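Local coordinates for protein glycoside hydrolase (Streptococcus pneumoniae serotype 4, PDB 6ORH) that probably hydrolyses alpha-L-fucosidic linkages, releasing fucose from host-derived carbohydrate antigens as a family 29 glycoside hydrolase, at residues D55-E58 with W59-L63; L105-E108 with V109-A113. The protein carries 2 engineered substitutions. All coordinates share one frame; numbering follows the deposited sequence.

Contact 1 (D55-E58 with W59-L63); sequences DARE and WVRVL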
loop_
_atom_site.group_PDB
_atom_site.type_symbol
_atom_site.label_atom_id
_atom_site.label_comp_id
_atom_site.label_asym_id
_atom_site.label_seq_id
_atom_site.Cartn_x
_atom_site.Cartn_y
_atom_site.Cartn_z
ATOM N N ASP A 55 26.634 1.120 -28.653
ATOM C CA ASP A 55 26.548 2.553 -28.891
ATOM C C ASP A 55 26.112 3.220 -27.586
ATOM O O ASP A 55 24.903 3.327 -27.318
ATOM C CB ASP A 55 25.624 2.834 -30.073
ATOM C CG ASP A 55 25.678 4.293 -30.478
ATOM O OD1 ASP A 55 26.170 5.102 -29.682
ATOM O OD2 ASP A 55 25.307 4.611 -31.650
ATOM N N ALA A 56 27.118 3.588 -26.757
ATOM C CA ALA A 56 26.827 4.185 -25.458
ATOM C C ALA A 56 26.121 5.534 -25.596
ATOM O O ALA A 56 25.363 5.926 -24.692
ATOM C CB ALA A 56 28.100 4.338 -24.635
ATOM N N ARG A 57 26.396 6.251 -26.692
ATOM C CA ARG A 57 25.713 7.524 -26.895
ATOM C C ARG A 57 24.204 7.296 -27.063
ATOM O O ARG A 57 23.422 8.138 -26.615
ATOM C CB ARG A 57 26.334 8.322 -28.061
ATOM C CG ARG A 57 25.782 9.742 -28.170
ATOM C CD ARG A 57 26.389 10.453 -29.383
ATOM N NE ARG A 57 25.955 11.854 -29.447
ATOM C CZ ARG A 57 24.813 12.299 -29.972
ATOM N NH1 ARG A 57 23.945 11.461 -30.509
ATOM N NH2 ARG A 57 24.551 13.600 -29.963
ATOM N N GLU A 58 23.800 6.192 -27.707
ATOM C CA GLU A 58 22.378 5.893 -27.848
ATOM C C GLU A 58 21.762 5.578 -26.487
ATOM O O GLU A 58 20.611 5.920 -26.259
ATOM C CB GLU A 58 22.118 4.729 -28.810
ATOM C CG GLU A 58 22.238 5.204 -30.251
ATOM C CD GLU A 58 21.189 6.254 -30.561
ATOM O OE1 GLU A 58 20.008 5.857 -30.707
ATOM O OE2 GLU A 58 21.540 7.462 -30.640
ATOM N N TRP A 59 22.530 4.930 -25.588
ATOM C CA TRP A 59 21.982 4.676 -24.260
ATOM C C TRP A 59 21.686 6.021 -23.608
ATOM O O TRP A 59 20.590 6.252 -23.093
ATOM C CB TRP A 59 22.968 3.914 -23.369
ATOM C CG TRP A 59 23.470 2.593 -23.875
ATOM C CD1 TRP A 59 23.066 1.881 -24.977
ATOM C CD2 TRP A 59 24.514 1.831 -23.247
ATOM N NE1 TRP A 59 23.808 0.724 -25.064
ATOM C CE2 TRP A 59 24.700 0.670 -24.014
ATOM C CE3 TRP A 59 25.310 2.019 -22.093
ATOM C CZ2 TRP A 59 25.653 -0.293 -23.671
ATOM C CZ3 TRP A 59 26.238 1.057 -21.749
ATOM C CH2 TRP A 59 26.429 -0.080 -22.544
ATOM N N VAL A 60 22.693 6.916 -23.625
ATOM C CA VAL A 60 22.524 8.197 -22.961
ATOM C C VAL A 60 21.442 9.042 -23.642
ATOM O O VAL A 60 20.622 9.650 -22.941
ATOM C CB VAL A 60 23.864 8.951 -22.874
ATOM C CG1 VAL A 60 23.665 10.364 -22.310
ATOM C CG2 VAL A 60 24.887 8.155 -22.064
ATOM N N ARG A 61 21.436 9.089 -24.991
ATOM C CA ARG A 61 20.469 9.937 -25.696
ATOM C C ARG A 61 19.037 9.530 -25.326
ATOM O O ARG A 61 18.211 10.383 -24.991
ATOM C CB ARG A 61 20.673 9.855 -27.216
ATOM C CG ARG A 61 19.681 10.738 -27.976
ATOM C CD ARG A 61 19.852 10.591 -29.489
ATOM N NE ARG A 61 19.446 9.283 -29.998
ATOM C CZ ARG A 61 18.178 8.914 -30.248
ATOM N NH1 ARG A 61 17.178 9.774 -30.059
ATOM N NH2 ARG A 61 17.932 7.694 -30.686
ATOM N N VAL A 62 18.744 8.235 -25.370
ATOM C CA VAL A 62 17.396 7.756 -25.105
ATOM C C VAL A 62 17.040 8.049 -23.649
ATOM O O VAL A 62 15.951 8.541 -23.360
ATOM C CB VAL A 62 17.212 6.274 -25.469
ATOM C CG1 VAL A 62 15.940 5.700 -24.851
ATOM C CG2 VAL A 62 17.137 6.133 -26.994
ATOM N N LEU A 63 17.978 7.787 -22.735
ATOM C CA LEU A 63 17.672 8.101 -21.335
ATOM C C LEU A 63 17.423 9.598 -21.119
ATOM O O LEU A 63 16.523 9.971 -20.371
ATOM C CB LEU A 63 18.800 7.574 -20.440
ATOM C CG LEU A 63 18.946 6.056 -20.412
ATOM C CD1 LEU A 63 20.212 5.654 -19.650
ATOM C CD2 LEU A 63 17.696 5.404 -19.821
#

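Contact 2 (L105-E108 with V109-A113); sequences LLLE and VSQAA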
loop_
_atom_site.group_PDB
_atom_site.type_symbol
_atom_site.label_atom_id
_atom_site.label_comp_id
_atom_site.label_asym_id
_atom_site.label_seq_id
_atom_site.Cartn_x
_atom_site.Cartn_y
_atom_site.Cartn_z
ATOM N N LEU A 105 34.381 0.945 -21.323
ATOM C CA LEU A 105 32.951 1.241 -21.357
ATOM C C LEU A 105 32.668 2.453 -20.473
ATOM O O LEU A 105 31.796 3.252 -20.792
ATOM C CB LEU A 105 32.154 0.008 -20.909
ATOM C CG LEU A 105 30.635 0.196 -20.961
ATOM C CD1 LEU A 105 30.149 0.490 -22.396
ATOM C CD2 LEU A 105 29.939 -1.029 -20.373
ATOM N N LEU A 106 33.423 2.599 -19.372
ATOM C CA LEU A 106 33.220 3.753 -18.508
ATOM C C LEU A 106 33.539 5.043 -19.263
ATOM O O LEU A 106 32.809 6.016 -19.120
ATOM C CB LEU A 106 34.006 3.595 -17.198
ATOM C CG LEU A 106 33.871 4.754 -16.205
ATOM C CD1 LEU A 106 32.419 4.985 -15.805
ATOM C CD2 LEU A 106 34.708 4.483 -14.969
ATOM N N LEU A 107 34.602 5.022 -20.093
ATOM C CA LEU A 107 34.914 6.194 -20.902
ATOM C C LEU A 107 33.811 6.456 -21.927
ATOM O O LEU A 107 33.390 7.610 -22.084
ATOM C CB LEU A 107 36.249 5.961 -21.620
ATOM C CG LEU A 107 36.717 7.148 -22.465
ATOM C CD1 LEU A 107 37.006 8.347 -21.579
ATOM C CD2 LEU A 107 37.976 6.763 -23.238
ATOM N N GLU A 108 33.367 5.424 -22.661
ATOM C CA GLU A 108 32.371 5.631 -23.711
ATOM C C GLU A 108 31.091 6.231 -23.126
ATOM O O GLU A 108 30.554 7.199 -23.674
ATOM C CB GLU A 108 32.071 4.361 -24.503
ATOM C CG GLU A 108 33.311 3.865 -25.235
ATOM C CD GLU A 108 33.033 2.802 -26.273
ATOM O OE1 GLU A 108 31.867 2.427 -26.463
ATOM O OE2 GLU A 108 34.030 2.325 -26.894
ATOM N N VAL A 109 30.644 5.688 -21.981
ATOM C CA VAL A 109 29.436 6.217 -21.349
ATOM C C VAL A 109 29.688 7.645 -20.861
ATOM O O VAL A 109 28.802 8.488 -20.992
ATOM C CB VAL A 109 28.925 5.283 -20.224
ATOM C CG1 VAL A 109 27.726 5.908 -19.501
ATOM C CG2 VAL A 109 28.506 3.933 -20.799
ATOM N N SER A 110 30.862 7.880 -20.254
ATOM C CA SER A 110 31.192 9.172 -19.673
ATOM C C SER A 110 31.236 10.253 -20.752
ATOM O O SER A 110 30.771 11.357 -20.497
ATOM C CB SER A 110 32.514 9.108 -18.928
ATOM O OG SER A 110 32.386 8.291 -17.761
ATOM N N GLN A 111 31.765 9.912 -21.934
ATOM C CA GLN A 111 31.832 10.904 -23.012
ATOM C C GLN A 111 30.423 11.345 -23.395
ATOM O O GLN A 111 30.168 12.559 -23.528
ATOM C CB GLN A 111 32.509 10.305 -24.240
ATOM C CG GLN A 111 34.005 10.179 -24.043
ATOM C CD GLN A 111 34.658 9.347 -25.116
ATOM O OE1 GLN A 111 34.024 8.507 -25.760
ATOM N NE2 GLN A 111 35.948 9.574 -25.303
ATOM N N ALA A 112 29.541 10.349 -23.596
ATOM C CA ALA A 112 28.144 10.630 -23.934
ATOM C C ALA A 112 27.421 11.378 -22.806
ATOM O O ALA A 112 26.704 12.351 -23.036
ATOM C CB ALA A 112 27.445 9.349 -24.330
ATOM N N ALA A 113 27.577 10.915 -21.552
ATOM C CA ALA A 113 26.964 11.626 -20.448
ATOM C C ALA A 113 27.420 13.074 -20.389
ATOM O O ALA A 113 26.619 13.942 -20.074
ATOM C CB ALA A 113 27.307 10.936 -19.137
HETATM O O HOH W 1 30.978 7.771 -26.252
#

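Contact 1 (D55-E58 with W59-L63)
Residues D55-E58 and W59-L63 form the first turns of helix 56-65, where V60 N, R61 N and V62 N bond the carbonyls of A56, R57 and E58, and a weaker bond links W59 N to D55 O. D55 is the N-cap: its OD1 accepts from E58 N at 3.3 Å, met from above the carboxylate plane, a short acidic side chain suiting an end of the helix with spare N-H groups. W59 lays its five-membered ring over A56, whose CA sits 4.1 Å from the ring centroid in a CH-pi contact; the ring NE1 bonds G302 O. R61, three residues after E58, grips its carboxylate side-on in a bidentate salt bridge. E58 is bent at chi2 and R61 at chi3 (69°), which brings carboxylate and guanidinium alongside, their planes 26° apart. R61 NE reaches E58 OE2 at 2.8 Å, nearly straight at 175°, while R61 NH2 meets the syn lone pair of E58 OE1, also at 2.8 Å. R61 NH1 forms a salt bridge with E65, and R57 one with E115 of helix 105-116. E58 and E65 thus balance the R61 charge and fix its guanidinium's rotation, on the polar flank of a helix whose W59 side is buried.

Contact 2 (L105-E108 with V109-A113)
L105, opening helix 105-116, receives V109 N on its carbonyl O at 2.9 Å and sets CD1 4.1 Å from V109 CG2. These two apolar residues, one turn apart, suit a buried flank that meets W59 of helix 56-65. At L106 the carbonyl O takes two donors: S110 N at 2.9 Å and the hydroxyl S110 OG at 2.7 Å, arriving from opposite faces of the carbonyl plane. The serine manages this because OG lies beside its own backbone N (chi1 -68°), directed back along the helix; OG also accepts from G160 N, so a small hydroxyl is well placed where the chain is buried. L106 itself packs against L73 and M120 of the barrel strands. L107 O bonds Q111 N at 2.8 Å, and the glutamine side chain slants across the leucine, its NE2 3.8 Å from L107 CG, a mixed apolar and amide surface fitting the more exposed flank. E108, extended beyond CG, forms a salt bridge with R99 NE through OE2, while its side chain also touches L54 and W98. E108 O accepts a weak bond from A112 N and one from a water at 2.7 Å, which donates to Q111 OE1 as well. Two backbone oxygens, L106 O and E108 O, thus take a second donor, hydroxyl or water, while L105, L106 and V109 serve the core.

From the N terminus, contact 1 comes first, within helix 56-65, and is complete before contact 2 begins in helix 105-116. Each joins adjoining turns of one helix, so neither closes a long loop, and they follow in series without nesting or crossing. Strand 23-27 precedes helix 56-65, strand 70-74 precedes helix 105-116 and strand 119-124 follows it: two successive beta-alpha units of the TIM-barrel-like domain. The two helices pack side by side, contact centres about 10 Å apart: A112 CB touches both R57 CA and V60 CG2 at 3.6 Å, and the W59 ring meets L105 and V109. Small A112 permits this close approach, while the large indole fills the neighbouring interface.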